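Local coordinates for nicotinate-nucleotide pyrophosphorylase (Francisella tularensis subsp. tularensis, PDB 3TQV), which probably catalyses the decarboxylating transfer of phosphoribose from 5-phospho-alpha-D-ribose 1-diphosphate to quinolinate, giving nicotinate ribonucleotide for NAD(+) biosynthesis, at residues D17-L22 with Q61-E66; L22-L27 with I68-K73; T78-D83 with I93-G98; E54-C59 with I279-Q284. All blocks are in the same frame, centred on the assembly; numbering follows the deposited sequence.

All four contacts lie in the part of the chain built around the antiparallel sheet 76-79, 92-97, 45-52 and 281-285, away from the predicted substrate-binding residues. Contacts 1 and 2, with centres about 8 Å apart, are successive stations on one helix pair, 16-31 against 61-71, and share Leu22. Contact 3 pairs two strands of the sheet; its centre is about 16 Å from that of contact 1, and Trp79 and Asp83 bond to helix 61-71. Contact 4, centred about 12 Å from contact 3, encloses it along the sequence. Its segment 279-284 returns from the C-terminal domain, so residues from both ends of the chain complete this domain.

Contact 1. Residues D17-L22 with Q61-E66; sequences DIVTRL and QDFANE
Glu66 reaches across to helix 16-31, its side chain passing from Val19 CG1, met by both CB and CG, to Thr20, met by CG and the carboxylate. CB packs on Val19 CG1 at 3.6 Å. CG, set anti to the backbone N (chi1 -178°), continues over the same methyl, and Glu66 CG comes within 3.9 Å of Thr20 CA. A bend at chi2 then turns the carboxylate toward Thr20, which it meets obliquely, Glu66 OE2 lying 3.5 Å from Thr20 OG1. That hydroxyl is hydrogen-bonded to the backbone O of Asn16, one turn earlier, so its donor is engaged within helix 16-31.

The apolar half of the contact is centred on Val19, whose two methyls diverge. While CG1 serves Glu66 and also approaches Asp62 O at 3.8 Å, CG2 sits over one face of the Phe63 ring, 4.0 Å from its centroid and displaced toward the rim, a CH-pi contact. Leu22, one turn further along, adds CD1 at 4.0 Å from Phe63 CE1, approaching the ring obliquely. Phe63 also stacks with Phe113 of helix 100-130, which places Val19 and Leu22 next to a larger hydrophobic core, whereas Thr20 and Glu66 occupy the partly exposed side.

No hydrogen bond joins the two segments; side-chain packing holds them together. The local helix axes approach to 9.4 Å and cross at -53°, close to the value expected for ridges-into-grooves packing, here within the N-terminal alpha/beta sandwich of the quinolinate phosphoribosyltransferase family, where helices pack against an antiparallel sheet.

Contact 2. Residues L22-L27 with I68-K73; sequences LVRESL and INQLDK
This is a helix-to-helix contact of mixed character, in which the last turn of helix 61-71 meets the middle of helix 16-31 in a partly buried position on the helix side of the N-terminal domain. Gln70 dominates it. CG stands anti to the carbonyl carbon (chi1 -78°), an orientation that, with the extended chain beyond, carries the amide to helix 16-31 and lays it against Val23 and Arg24.

Gln70 CD is 3.7 Å from Val23 CG1. The amide also covers a face of the Arg24 guanidinium: the two planes are only 16° apart and stacked, with Gln70 CD 4.0 Å from Arg24 CZ. Bends at chi2 and chi3 fold the arginine back over the amide, although the two side chains run at about a right angle. The same amide lies close to the backbone of Arg24, its CD 4.0 Å from Arg24 N.

Nearer helix 100-130, Leu27 CD1 touches the aliphatic root of Gln70, 3.9 Å from its CB, and lies 4.2 Å from Leu71 CD2. Val67, Thr109 and Ala106 continue the packing around the two leucines. Where helix 61-71 ends, Lys73 NZ bonds back to Asn69 O at 3.0 Å. Ser26 packs on Pro146 of the second subunit, so helix 16-31 borders the dimer interface. The arrangement is plain packing of two helices of the N-terminal alpha/beta sandwich, apolar toward helix 100-130 and polar at Gln70 and Arg24.

Contact 3. Residues T78-D83 with I93-G98; sequences TWLYSD and IFELKG
Thr78 and Glu95 form an antiparallel hydrogen-bonded pair in which each backbone amide serves the other's carbonyl. Thr78 N donates to Glu95 O at 3.0 Å, with an N-H...O angle of 166°, and Glu95 N returns the bond to Thr78 O at 2.8 Å. Ile93 O is the busiest acceptor: Leu80 N reaches it at 2.7 Å, and Tyr81 N adds a weak bond at 3.4 Å. Two successive amides on one carbonyl resemble the pattern of a classic beta bulge, here just where strand 76-79 gives out.

Trp79 and Phe94 make the intervening non-hydrogen-bonded pair, and their side chains run side by side. Phe94 CB lies over the six-membered ring of Trp79, 4.0 Å from its centroid; the rings themselves are oblique, with planes 52° apart. The indole NE1 is satisfied by Asn65 OD1. Leu80 CD1 packs against Glu95 CG at 4.0 Å, while Glu95 OE2 forms a salt bridge with Arg92.

Strand 92-97 lies between 76-79 and 45-52, bonding to Cys50 and Ala48 of the latter, and helix 61-71 packs through Gln61 and Ala64 against the Trp79 side of the sheet, with Asp83 OD1 accepting a hydrogen bond from Gln61 N.

Contact 4. Residues E54-C59 with I279-Q284; sequences EEMILC and IDLSLQ
Glu54 supplies the polar part of this contact, reaching the backbone of segment 279-284 with its carboxylate. Asp280 N donates to Glu54 OE1 at 2.9 Å with an N-H...O angle of 156°, and meets that oxygen from above the carboxylate plane. CG of Glu54 lies between the backbone N and the carbonyl carbon (chi1 45°), and the extended chain beyond it delivers the carboxylate to this amide. The same OE1 lies 3.4 Å from Asp280 CB, whereas the other oxygen faces an apolar neighbour, Glu54 OE2 being 4.0 Å from Ile279 CD1.

The two carboxylates carry like charges and may repel weakly; Glu54 OE1 and Asp280 OD2 are 5.1 Å apart, and the two planes are turned 72° against each other.

Apolar packing belongs to Met56, present as selenomethionine. Its chain is bent at chi2 and chi3, bringing CE against two side chains at once, 3.4 Å from Ile279 CG2 and 3.7 Å from Leu281 CD2. Nearer the backbone, Met56 CB rests 4.0 Å from Ile279 CG1. Ser118 and Ile114 of helix 100-130 border Met56 and Leu281 respectively, and Thr52 touches both Ile279 and Leu281.

Chemically, then, a buried hydrophobic patch is flanked by one charge-assisted bond at its partly exposed margin. The amide of Asp280 should stabilise the Glu54 anion, while the nearness of the two carboxylates might slightly raise the proton affinity of both acids, an effect the adjacent Arg53 could offset. The chain returning from the C-terminal domain is thus held by its backbone as well as by its side chains.

Contact 1. Residues D17-L22 with Q61-E66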
loop_
_atom_site.group_PDB
_atom_site.type_symbol
_atom_site.label_atom_id
_atom_site.label_comp_id
_atom_site.label_asym_id
_atom_site.label_seq_id
_atom_site.Cartn_x
_atom_site.Cartn_y
_atom_site.Cartn_z
ATOM N N ASP B 17 -10.086 17.973 1.218
ATOM C CA ASP B 17 -11.188 17.074 1.544
ATOM C C ASP B 17 -10.776 15.601 1.480
ATOM O O ASP B 17 -11.270 14.788 2.256
ATOM C CB ASP B 17 -12.449 17.364 0.704
ATOM C CG ASP B 17 -12.201 17.322 -0.805
ATOM O OD1 ASP B 17 -11.073 17.004 -1.231
ATOM O OD2 ASP B 17 -13.149 17.607 -1.577
ATOM N N ILE B 18 -9.860 15.272 0.570
ATOM C CA ILE B 18 -9.317 13.921 0.466
ATOM C C ILE B 18 -8.311 13.615 1.593
ATOM O O ILE B 18 -8.251 12.502 2.104
ATOM C CB ILE B 18 -8.635 13.698 -0.896
ATOM C CG1 ILE B 18 -9.646 13.783 -2.033
ATOM C CG2 ILE B 18 -7.932 12.347 -0.939
ATOM C CD1 ILE B 18 -10.552 12.574 -2.129
ATOM N N VAL B 19 -7.508 14.594 1.980
ATOM C CA VAL B 19 -6.607 14.401 3.107
ATOM C C VAL B 19 -7.433 14.189 4.373
ATOM O O VAL B 19 -7.167 13.282 5.165
ATOM C CB VAL B 19 -5.646 15.594 3.284
ATOM C CG1 VAL B 19 -5.037 15.594 4.668
ATOM C CG2 VAL B 19 -4.561 15.563 2.210
ATOM N N THR B 20 -8.452 15.022 4.542
ATOM C CA THR B 20 -9.307 14.947 5.708
ATOM C C THR B 20 -9.966 13.576 5.846
ATOM O O THR B 20 -9.855 12.930 6.888
ATOM C CB THR B 20 -10.387 16.060 5.686
ATOM O OG1 THR B 20 -9.757 17.342 5.808
ATOM C CG2 THR B 20 -11.389 15.877 6.836
ATOM N N ARG B 21 -10.649 13.134 4.795
ATOM C CA ARG B 21 -11.426 11.900 4.858
ATOM C C ARG B 21 -10.554 10.677 5.118
ATOM O O ARG B 21 -10.937 9.766 5.847
ATOM C CB ARG B 21 -12.207 11.696 3.567
ATOM C CG ARG B 21 -13.088 10.485 3.590
ATOM C CD ARG B 21 -12.997 9.768 2.273
ATOM N NE ARG B 21 -13.435 10.619 1.173
ATOM C CZ ARG B 21 -13.097 10.424 -0.099
ATOM N NH1 ARG B 21 -12.297 9.418 -0.429
ATOM N NH2 ARG B 21 -13.540 11.248 -1.038
ATOM N N LEU B 22 -9.383 10.664 4.498
ATOM C CA LEU B 22 -8.431 9.588 4.675
ATOM C C LEU B 22 -7.882 9.531 6.109
ATOM O O LEU B 22 -7.625 8.459 6.647
ATOM C CB LEU B 22 -7.291 9.752 3.675
ATOM C CG LEU B 22 -7.398 8.920 2.399
ATOM C CD1 LEU B 22 -6.336 9.334 1.391
ATOM C CD2 LEU B 22 -7.292 7.435 2.728
ATOM N N GLN B 61 3.544 15.525 5.079
ATOM C CA GLN B 61 3.256 16.713 5.894
ATOM C C GLN B 61 1.764 16.977 6.101
ATOM O O GLN B 61 1.285 16.976 7.240
ATOM C CB GLN B 61 3.915 17.956 5.298
ATOM C CG GLN B 61 5.341 18.182 5.792
ATOM C CD GLN B 61 5.946 19.486 5.285
ATOM O OE1 GLN B 61 6.336 20.346 6.072
ATOM N NE2 GLN B 61 6.035 19.626 3.972
ATOM N N ASP B 62 1.044 17.197 5.000
ATOM C CA ASP B 62 -0.400 17.471 5.040
ATOM C C ASP B 62 -1.224 16.489 5.865
ATOM O O ASP B 62 -2.102 16.898 6.619
ATOM C CB ASP B 62 -0.992 17.514 3.631
ATOM C CG ASP B 62 -0.506 18.683 2.841
ATOM O OD1 ASP B 62 -0.057 19.661 3.469
ATOM O OD2 ASP B 62 -0.574 18.626 1.596
ATOM N N PHE B 63 -0.968 15.196 5.696
ATOM C CA PHE B 63 -1.675 14.183 6.479
ATOM C C PHE B 63 -1.347 14.263 7.967
ATOM O O PHE B 63 -2.238 14.399 8.804
ATOM C CB PHE B 63 -1.399 12.770 5.933
ATOM C CG PHE B 63 -1.917 12.555 4.535
ATOM C CD1 PHE B 63 -3.192 12.063 4.327
ATOM C CD2 PHE B 63 -1.138 12.871 3.432
ATOM C CE1 PHE B 63 -3.688 11.874 3.053
ATOM C CE2 PHE B 63 -1.625 12.675 2.149
ATOM C CZ PHE B 63 -2.909 12.174 1.964
ATOM N N ALA B 64 -0.065 14.172 8.291
ATOM C CA ALA B 64 0.381 14.307 9.672
ATOM C C ALA B 64 -0.277 15.523 10.303
ATOM O O ALA B 64 -0.893 15.424 11.357
ATOM C CB ALA B 64 1.867 14.440 9.719
ATOM N N ASN B 65 -0.152 16.669 9.640
ATOM C CA ASN B 65 -0.820 17.887 10.072
ATOM C C ASN B 65 -2.306 17.658 10.335
ATOM O O ASN B 65 -2.864 18.166 11.315
ATOM C CB ASN B 65 -0.656 18.988 9.020
ATOM C CG ASN B 65 0.747 19.606 9.009
ATOM O OD1 ASN B 65 1.551 19.386 9.915
ATOM N ND2 ASN B 65 1.034 20.395 7.979
ATOM N N GLU B 66 -2.949 16.898 9.452
ATOM C CA GLU B 66 -4.385 16.729 9.538
ATOM C C GLU B 66 -4.747 15.802 10.687
ATOM O O GLU B 66 -5.769 16.003 11.351
ATOM C CB GLU B 66 -4.965 16.259 8.202
ATOM C CG GLU B 66 -6.490 16.101 8.170
ATOM C CD GLU B 66 -7.229 17.306 8.737
ATOM O OE1 GLU B 66 -6.619 18.400 8.846
ATOM O OE2 GLU B 66 -8.423 17.157 9.076
#

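Contact 2. Residues L22-L27 with I68-K73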
loop_
_atom_site.group_PDB
_atom_site.type_symbol
_atom_site.label_atom_id
_atom_site.label_comp_id
_atom_site.label_asym_id
_atom_site.label_seq_id
_atom_site.Cartn_x
_atom_site.Cartn_y
_atom_site.Cartn_z
ATOM N N LEU B 22 -9.383 10.664 4.498
ATOM C CA LEU B 22 -8.431 9.588 4.675
ATOM C C LEU B 22 -7.882 9.531 6.109
ATOM O O LEU B 22 -7.625 8.459 6.647
ATOM C CB LEU B 22 -7.291 9.752 3.675
ATOM C CG LEU B 22 -7.398 8.920 2.399
ATOM C CD1 LEU B 22 -6.336 9.334 1.391
ATOM C CD2 LEU B 22 -7.292 7.435 2.728
ATOM N N VAL B 23 -7.692 10.693 6.719
ATOM C CA VAL B 23 -7.202 10.752 8.085
ATOM C C VAL B 23 -8.298 10.282 9.025
ATOM O O VAL B 23 -8.109 9.344 9.784
ATOM C CB VAL B 23 -6.708 12.176 8.446
ATOM C CG1 VAL B 23 -6.534 12.336 9.954
ATOM C CG2 VAL B 23 -5.406 12.473 7.714
ATOM N N ARG B 24 -9.444 10.941 8.950
ATOM C CA ARG B 24 -10.652 10.555 9.678
ATOM C C ARG B 24 -10.871 9.029 9.763
ATOM O O ARG B 24 -10.889 8.451 10.850
ATOM C CB ARG B 24 -11.850 11.230 9.012
ATOM C CG ARG B 24 -13.199 10.867 9.589
ATOM C CD ARG B 24 -13.661 11.926 10.550
ATOM N NE ARG B 24 -13.604 13.262 9.961
ATOM C CZ ARG B 24 -13.412 14.379 10.663
ATOM N NH1 ARG B 24 -13.253 14.320 11.985
ATOM N NH2 ARG B 24 -13.375 15.558 10.045
ATOM N N GLU B 25 -11.049 8.389 8.611
ATOM C CA GLU B 25 -11.219 6.940 8.533
ATOM C C GLU B 25 -10.043 6.140 9.151
ATOM O O GLU B 25 -10.243 5.071 9.727
ATOM C CB GLU B 25 -11.457 6.522 7.077
ATOM C CG GLU B 25 -12.833 6.876 6.546
ATOM C CD GLU B 25 -12.895 6.869 5.018
ATOM O OE1 GLU B 25 -11.939 6.364 4.384
ATOM O OE2 GLU B 25 -13.890 7.383 4.446
ATOM N N SER B 26 -8.826 6.666 9.022
ATOM C CA SER B 26 -7.623 6.075 9.630
ATOM C C SER B 26 -7.638 6.115 11.142
ATOM O O SER B 26 -7.140 5.217 11.797
ATOM C CB SER B 26 -6.385 6.842 9.180
ATOM O OG SER B 26 -5.685 6.121 8.193
ATOM N N LEU B 27 -8.162 7.198 11.692
ATOM C CA LEU B 27 -8.159 7.405 13.127
ATOM C C LEU B 27 -9.197 6.498 13.744
ATOM O O LEU B 27 -8.969 5.875 14.779
ATOM C CB LEU B 27 -8.483 8.871 13.451
ATOM C CG LEU B 27 -7.442 9.931 13.100
ATOM C CD1 LEU B 27 -7.949 11.307 13.470
ATOM C CD2 LEU B 27 -6.131 9.643 13.818
ATOM N N ILE B 68 -2.923 15.584 13.565
ATOM C CA ILE B 68 -2.841 16.504 14.706
ATOM C C ILE B 68 -4.134 17.303 14.856
ATOM O O ILE B 68 -4.793 17.275 15.901
ATOM C CB ILE B 68 -1.675 17.512 14.559
ATOM C CG1 ILE B 68 -0.345 16.812 14.760
ATOM C CG2 ILE B 68 -1.798 18.645 15.566
ATOM C CD1 ILE B 68 -0.475 15.531 15.550
ATOM N N ASN B 69 -4.479 18.006 13.783
ATOM C CA ASN B 69 -5.644 18.872 13.720
ATOM C C ASN B 69 -6.929 18.205 14.184
ATOM O O ASN B 69 -7.737 18.818 14.899
ATOM C CB ASN B 69 -5.826 19.357 12.284
ATOM C CG ASN B 69 -6.890 20.419 12.167
ATOM O OD1 ASN B 69 -7.821 20.306 11.363
ATOM N ND2 ASN B 69 -6.763 21.457 12.982
ATOM N N GLN B 70 -7.120 16.956 13.764
ATOM C CA GLN B 70 -8.326 16.211 14.107
ATOM C C GLN B 70 -8.326 15.665 15.537
ATOM O O GLN B 70 -9.380 15.532 16.152
ATOM C CB GLN B 70 -8.584 15.097 13.095
ATOM C CG GLN B 70 -9.199 15.578 11.786
ATOM C CD GLN B 70 -9.425 14.445 10.778
ATOM O OE1 GLN B 70 -9.265 14.625 9.560
ATOM N NE2 GLN B 70 -9.803 13.276 11.285
ATOM N N LEU B 71 -7.153 15.358 16.074
ATOM C CA LEU B 71 -7.080 14.815 17.429
ATOM C C LEU B 71 -7.038 15.865 18.542
ATOM O O LEU B 71 -7.725 15.743 19.550
ATOM C CB LEU B 71 -5.873 13.894 17.572
ATOM C CG LEU B 71 -6.038 12.477 17.050
ATOM C CD1 LEU B 71 -4.850 11.624 17.473
ATOM C CD2 LEU B 71 -7.329 11.894 17.571
ATOM N N ASP B 72 -6.212 16.883 18.357
ATOM C CA ASP B 72 -5.929 17.832 19.407
ATOM C C ASP B 72 -5.211 19.029 18.775
ATOM O O ASP B 72 -3.995 19.013 18.606
ATOM C CB ASP B 72 -5.039 17.169 20.471
ATOM C CG ASP B 72 -4.801 18.064 21.683
ATOM O OD1 ASP B 72 -5.048 19.287 21.582
ATOM O OD2 ASP B 72 -4.373 17.550 22.739
ATOM N N LYS B 73 -5.964 20.063 18.419
ATOM C CA LYS B 73 -5.372 21.249 17.804
ATOM C C LYS B 73 -4.294 21.882 18.697
ATOM O O LYS B 73 -3.508 22.708 18.238
ATOM C CB LYS B 73 -6.454 22.279 17.458
ATOM C CG LYS B 73 -7.602 21.739 16.627
ATOM C CD LYS B 73 -8.340 22.861 15.912
ATOM C CE LYS B 73 -9.624 22.366 15.248
ATOM N NZ LYS B 73 -9.401 21.223 14.293
#

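Contact 3. Residues T78-D83 with I93-G98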
loop_
_atom_site.group_PDB
_atom_site.type_symbol
_atom_site.label_atom_id
_atom_site.label_comp_id
_atom_site.label_asym_id
_atom_site.label_seq_id
_atom_site.Cartn_x
_atom_site.Cartn_y
_atom_site.Cartn_z
ATOM N N THR B 78 6.506 21.511 14.503
ATOM C CA THR B 78 7.483 22.234 13.712
ATOM C C THR B 78 8.198 21.285 12.778
ATOM O O THR B 78 8.778 20.289 13.204
ATOM C CB THR B 78 8.519 22.931 14.579
ATOM O OG1 THR B 78 7.847 23.687 15.584
ATOM C CG2 THR B 78 9.381 23.860 13.724
ATOM N N TRP B 79 8.150 21.618 11.497
ATOM C CA TRP B 79 8.765 20.809 10.466
ATOM C C TRP B 79 10.201 21.246 10.160
ATOM O O TRP B 79 10.471 22.412 9.846
ATOM C CB TRP B 79 7.901 20.860 9.210
ATOM C CG TRP B 79 6.587 20.140 9.367
ATOM C CD1 TRP B 79 5.381 20.682 9.716
ATOM C CD2 TRP B 79 6.356 18.737 9.177
ATOM N NE1 TRP B 79 4.416 19.707 9.751
ATOM C CE2 TRP B 79 4.987 18.504 9.425
ATOM C CE3 TRP B 79 7.173 17.659 8.816
ATOM C CZ2 TRP B 79 4.419 17.233 9.330
ATOM C CZ3 TRP B 79 6.604 16.400 8.721
ATOM C CH2 TRP B 79 5.242 16.198 8.978
ATOM N N LEU B 80 11.121 20.299 10.255
ATOM C CA LEU B 80 12.521 20.569 9.944
ATOM C C LEU B 80 12.823 20.265 8.484
ATOM O O LEU B 80 13.805 20.734 7.937
ATOM C CB LEU B 80 13.455 19.772 10.867
ATOM C CG LEU B 80 13.596 20.311 12.293
ATOM C CD1 LEU B 80 12.449 19.870 13.202
ATOM C CD2 LEU B 80 14.910 19.837 12.867
ATOM N N TYR B 81 11.978 19.444 7.876
ATOM C CA TYR B 81 12.034 19.183 6.454
ATOM C C TYR B 81 10.627 19.303 5.901
ATOM O O TYR B 81 9.661 19.085 6.623
ATOM C CB TYR B 81 12.572 17.782 6.190
ATOM C CG TYR B 81 14.036 17.647 6.483
ATOM C CD1 TYR B 81 14.979 17.807 5.474
ATOM C CD2 TYR B 81 14.479 17.370 7.771
ATOM C CE1 TYR B 81 16.334 17.692 5.735
ATOM C CE2 TYR B 81 15.834 17.254 8.050
ATOM C CZ TYR B 81 16.763 17.421 7.025
ATOM O OH TYR B 81 18.115 17.314 7.289
ATOM N N SER B 82 10.515 19.664 4.629
ATOM C CA SER B 82 9.223 19.739 3.966
ATOM C C SER B 82 9.079 18.641 2.911
ATOM O O SER B 82 10.067 18.017 2.496
ATOM C CB SER B 82 9.025 21.118 3.332
ATOM O OG SER B 82 10.165 21.518 2.576
ATOM N N ASP B 83 7.841 18.408 2.485
ATOM C CA ASP B 83 7.549 17.421 1.457
ATOM C C ASP B 83 8.340 17.671 0.186
ATOM O O ASP B 83 8.294 18.763 -0.371
ATOM C CB ASP B 83 6.065 17.443 1.114
ATOM C CG ASP B 83 5.245 16.553 2.017
ATOM O OD1 ASP B 83 5.718 16.207 3.123
ATOM O OD2 ASP B 83 4.121 16.202 1.616
ATOM N N ILE B 93 12.682 14.949 11.357
ATOM C CA ILE B 93 11.828 15.590 10.362
ATOM C C ILE B 93 10.857 16.606 10.963
ATOM O O ILE B 93 10.572 17.644 10.353
ATOM C CB ILE B 93 11.099 14.572 9.463
ATOM C CG1 ILE B 93 10.385 13.517 10.303
ATOM C CG2 ILE B 93 12.097 13.884 8.542
ATOM C CD1 ILE B 93 10.012 12.282 9.523
ATOM N N PHE B 94 10.361 16.332 12.161
ATOM C CA PHE B 94 9.500 17.309 12.806
ATOM C C PHE B 94 9.596 17.189 14.303
ATOM O O PHE B 94 10.120 16.210 14.809
ATOM C CB PHE B 94 8.042 17.189 12.331
ATOM C CG PHE B 94 7.360 15.903 12.744
ATOM C CD1 PHE B 94 6.736 15.799 13.986
ATOM C CD2 PHE B 94 7.336 14.814 11.890
ATOM C CE1 PHE B 94 6.109 14.622 14.377
ATOM C CE2 PHE B 94 6.720 13.637 12.264
ATOM C CZ PHE B 94 6.102 13.531 13.513
ATOM N N GLU B 95 9.116 18.204 15.008
ATOM C CA GLU B 95 9.105 18.186 16.463
ATOM C C GLU B 95 7.713 18.467 16.973
ATOM O O GLU B 95 6.927 19.186 16.347
ATOM C CB GLU B 95 10.094 19.192 17.038
ATOM C CG GLU B 95 11.537 18.746 16.900
ATOM C CD GLU B 95 12.528 19.852 17.208
ATOM O OE1 GLU B 95 12.134 21.040 17.151
ATOM O OE2 GLU B 95 13.703 19.527 17.506
ATOM N N LEU B 96 7.401 17.863 18.107
ATOM C CA LEU B 96 6.083 18.007 18.686
ATOM C C LEU B 96 6.209 18.586 20.084
ATOM O O LEU B 96 7.162 18.298 20.818
ATOM C CB LEU B 96 5.344 16.658 18.727
ATOM C CG LEU B 96 4.952 15.900 17.442
ATOM C CD1 LEU B 96 4.253 14.597 17.801
ATOM C CD2 LEU B 96 4.053 16.711 16.508
ATOM N N LYS B 97 5.247 19.430 20.423
ATOM C CA LYS B 97 5.062 19.878 21.786
ATOM C C LYS B 97 3.571 19.768 22.087
ATOM O O LYS B 97 2.730 20.313 21.352
ATOM C CB LYS B 97 5.566 21.310 21.941
ATOM C CG LYS B 97 5.113 22.017 23.199
ATOM C CD LYS B 97 6.202 22.057 24.257
ATOM C CE LYS B 97 6.032 23.265 25.189
ATOM N NZ LYS B 97 6.641 24.519 24.629
ATOM N N GLY B 98 3.222 19.025 23.132
ATOM C CA GLY B 98 1.823 18.926 23.480
ATOM C C GLY B 98 1.504 17.873 24.497
ATOM O O GLY B 98 2.375 17.454 25.245
#

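Contact 4. Residues E54-C59 with I279-Q284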
loop_
_atom_site.group_PDB
_atom_site.type_symbol
_atom_site.label_atom_id
_atom_site.label_comp_id
_atom_site.label_asym_id
_atom_site.label_seq_id
_atom_site.Cartn_x
_atom_site.Cartn_y
_atom_site.Cartn_z
ATOM N N GLU B 54 16.753 6.069 7.896
ATOM C CA GLU B 54 17.333 5.861 6.576
ATOM C C GLU B 54 17.075 7.047 5.681
ATOM O O GLU B 54 16.157 7.809 5.915
ATOM C CB GLU B 54 16.773 4.587 5.946
ATOM C CG GLU B 54 15.263 4.458 6.089
ATOM C CD GLU B 54 14.679 3.296 5.304
ATOM O OE1 GLU B 54 13.910 2.507 5.912
ATOM O OE2 GLU B 54 14.981 3.185 4.084
ATOM N N GLU B 55 17.906 7.221 4.665
ATOM C CA GLU B 55 17.741 8.341 3.742
ATOM C C GLU B 55 16.407 8.198 3.035
ATOM O O GLU B 55 15.959 7.081 2.753
ATOM C CB GLU B 55 18.882 8.366 2.729
ATOM C CG GLU B 55 18.958 9.603 1.846
ATOM C CD GLU B 55 20.192 9.574 0.953
ATOM O OE1 GLU B 55 20.043 9.454 -0.280
ATOM O OE2 GLU B 55 21.312 9.653 1.501
HETATM N N MSE B 56 15.763 9.324 2.746
HETATM C CA MSE B 56 14.400 9.265 2.257
HETATM C C MSE B 56 13.949 10.569 1.644
HETATM O O MSE B 56 14.485 11.624 1.958
HETATM C CB MSE B 56 13.472 8.904 3.408
HETATM C CG MSE B 56 13.517 9.902 4.546
HETATM SE SE MSE B 56 11.837 10.873 4.758
HETATM C CE MSE B 56 10.790 9.540 5.708
ATOM N N ILE B 57 12.958 10.473 0.757
ATOM C CA ILE B 57 12.235 11.637 0.247
ATOM C C ILE B 57 10.944 11.784 1.030
ATOM O O ILE B 57 10.045 10.954 0.921
ATOM C CB ILE B 57 11.900 11.512 -1.247
ATOM C CG1 ILE B 57 13.169 11.283 -2.079
ATOM C CG2 ILE B 57 11.184 12.764 -1.729
ATOM C CD1 ILE B 57 14.172 12.447 -2.023
ATOM N N LEU B 58 10.867 12.835 1.833
ATOM C CA LEU B 58 9.702 13.097 2.658
ATOM C C LEU B 58 8.452 13.385 1.846
ATOM O O LEU B 58 8.477 14.116 0.848
ATOM C CB LEU B 58 9.974 14.268 3.601
ATOM C CG LEU B 58 8.804 14.856 4.415
ATOM C CD1 LEU B 58 8.062 13.766 5.203
ATOM C CD2 LEU B 58 9.308 15.959 5.355
ATOM N N CYS B 59 7.355 12.794 2.304
ATOM C CA CYS B 59 6.024 13.040 1.771
ATOM C C CYS B 59 5.006 12.686 2.865
ATOM O O CYS B 59 5.098 11.637 3.508
ATOM C CB CYS B 59 5.803 12.223 0.501
ATOM S SG CYS B 59 4.274 12.613 -0.373
ATOM N N ILE B 279 9.371 3.553 4.570
ATOM C CA ILE B 279 10.505 4.139 5.247
ATOM C C ILE B 279 10.415 3.865 6.736
ATOM O O ILE B 279 9.340 3.974 7.334
ATOM C CB ILE B 279 10.547 5.664 5.041
ATOM C CG1 ILE B 279 10.723 5.991 3.549
ATOM C CG2 ILE B 279 11.631 6.285 5.906
ATOM C CD1 ILE B 279 11.693 5.050 2.795
ATOM N N ASP B 280 11.553 3.522 7.330
ATOM C CA ASP B 280 11.620 3.262 8.758
ATOM C C ASP B 280 11.717 4.554 9.584
ATOM O O ASP B 280 12.665 5.364 9.457
ATOM C CB ASP B 280 12.783 2.318 9.066
ATOM C CG ASP B 280 12.820 1.896 10.505
ATOM O OD1 ASP B 280 11.769 1.929 11.179
ATOM O OD2 ASP B 280 13.913 1.525 10.965
ATOM N N LEU B 281 10.712 4.738 10.430
ATOM C CA LEU B 281 10.547 5.958 11.190
ATOM C C LEU B 281 10.499 5.600 12.644
ATOM O O LEU B 281 10.375 4.436 12.987
ATOM C CB LEU B 281 9.234 6.640 10.809
ATOM C CG LEU B 281 9.142 7.063 9.351
ATOM C CD1 LEU B 281 7.890 7.892 9.124
ATOM C CD2 LEU B 281 10.396 7.831 8.968
ATOM N N SER B 282 10.594 6.604 13.501
ATOM C CA SER B 282 10.410 6.402 14.924
ATOM C C SER B 282 9.979 7.731 15.576
ATOM O O SER B 282 10.516 8.789 15.265
ATOM C CB SER B 282 11.698 5.843 15.537
ATOM O OG SER B 282 11.563 5.662 16.928
ATOM N N LEU B 283 8.982 7.689 16.450
ATOM C CA LEU B 283 8.651 8.874 17.229
ATOM C C LEU B 283 9.298 8.774 18.615
ATOM O O LEU B 283 8.982 7.879 19.399
ATOM C CB LEU B 283 7.137 9.041 17.362
ATOM C CG LEU B 283 6.670 10.319 18.077
ATOM C CD1 LEU B 283 6.873 11.514 17.182
ATOM C CD2 LEU B 283 5.211 10.225 18.487
ATOM N N GLN B 284 10.221 9.669 18.916
ATOM C CA GLN B 284 10.804 9.685 20.250
ATOM C C GLN B 284 10.031 10.673 21.136
ATOM O O GLN B 284 10.028 11.888 20.898
ATOM C CB GLN B 284 12.317 9.980 20.207
ATOM C CG GLN B 284 13.124 8.989 19.350
ATOM C CD GLN B 284 13.186 7.585 19.955
ATOM O OE1 GLN B 284 13.490 7.425 21.140
ATOM N NE2 GLN B 284 12.905 6.566 19.147
#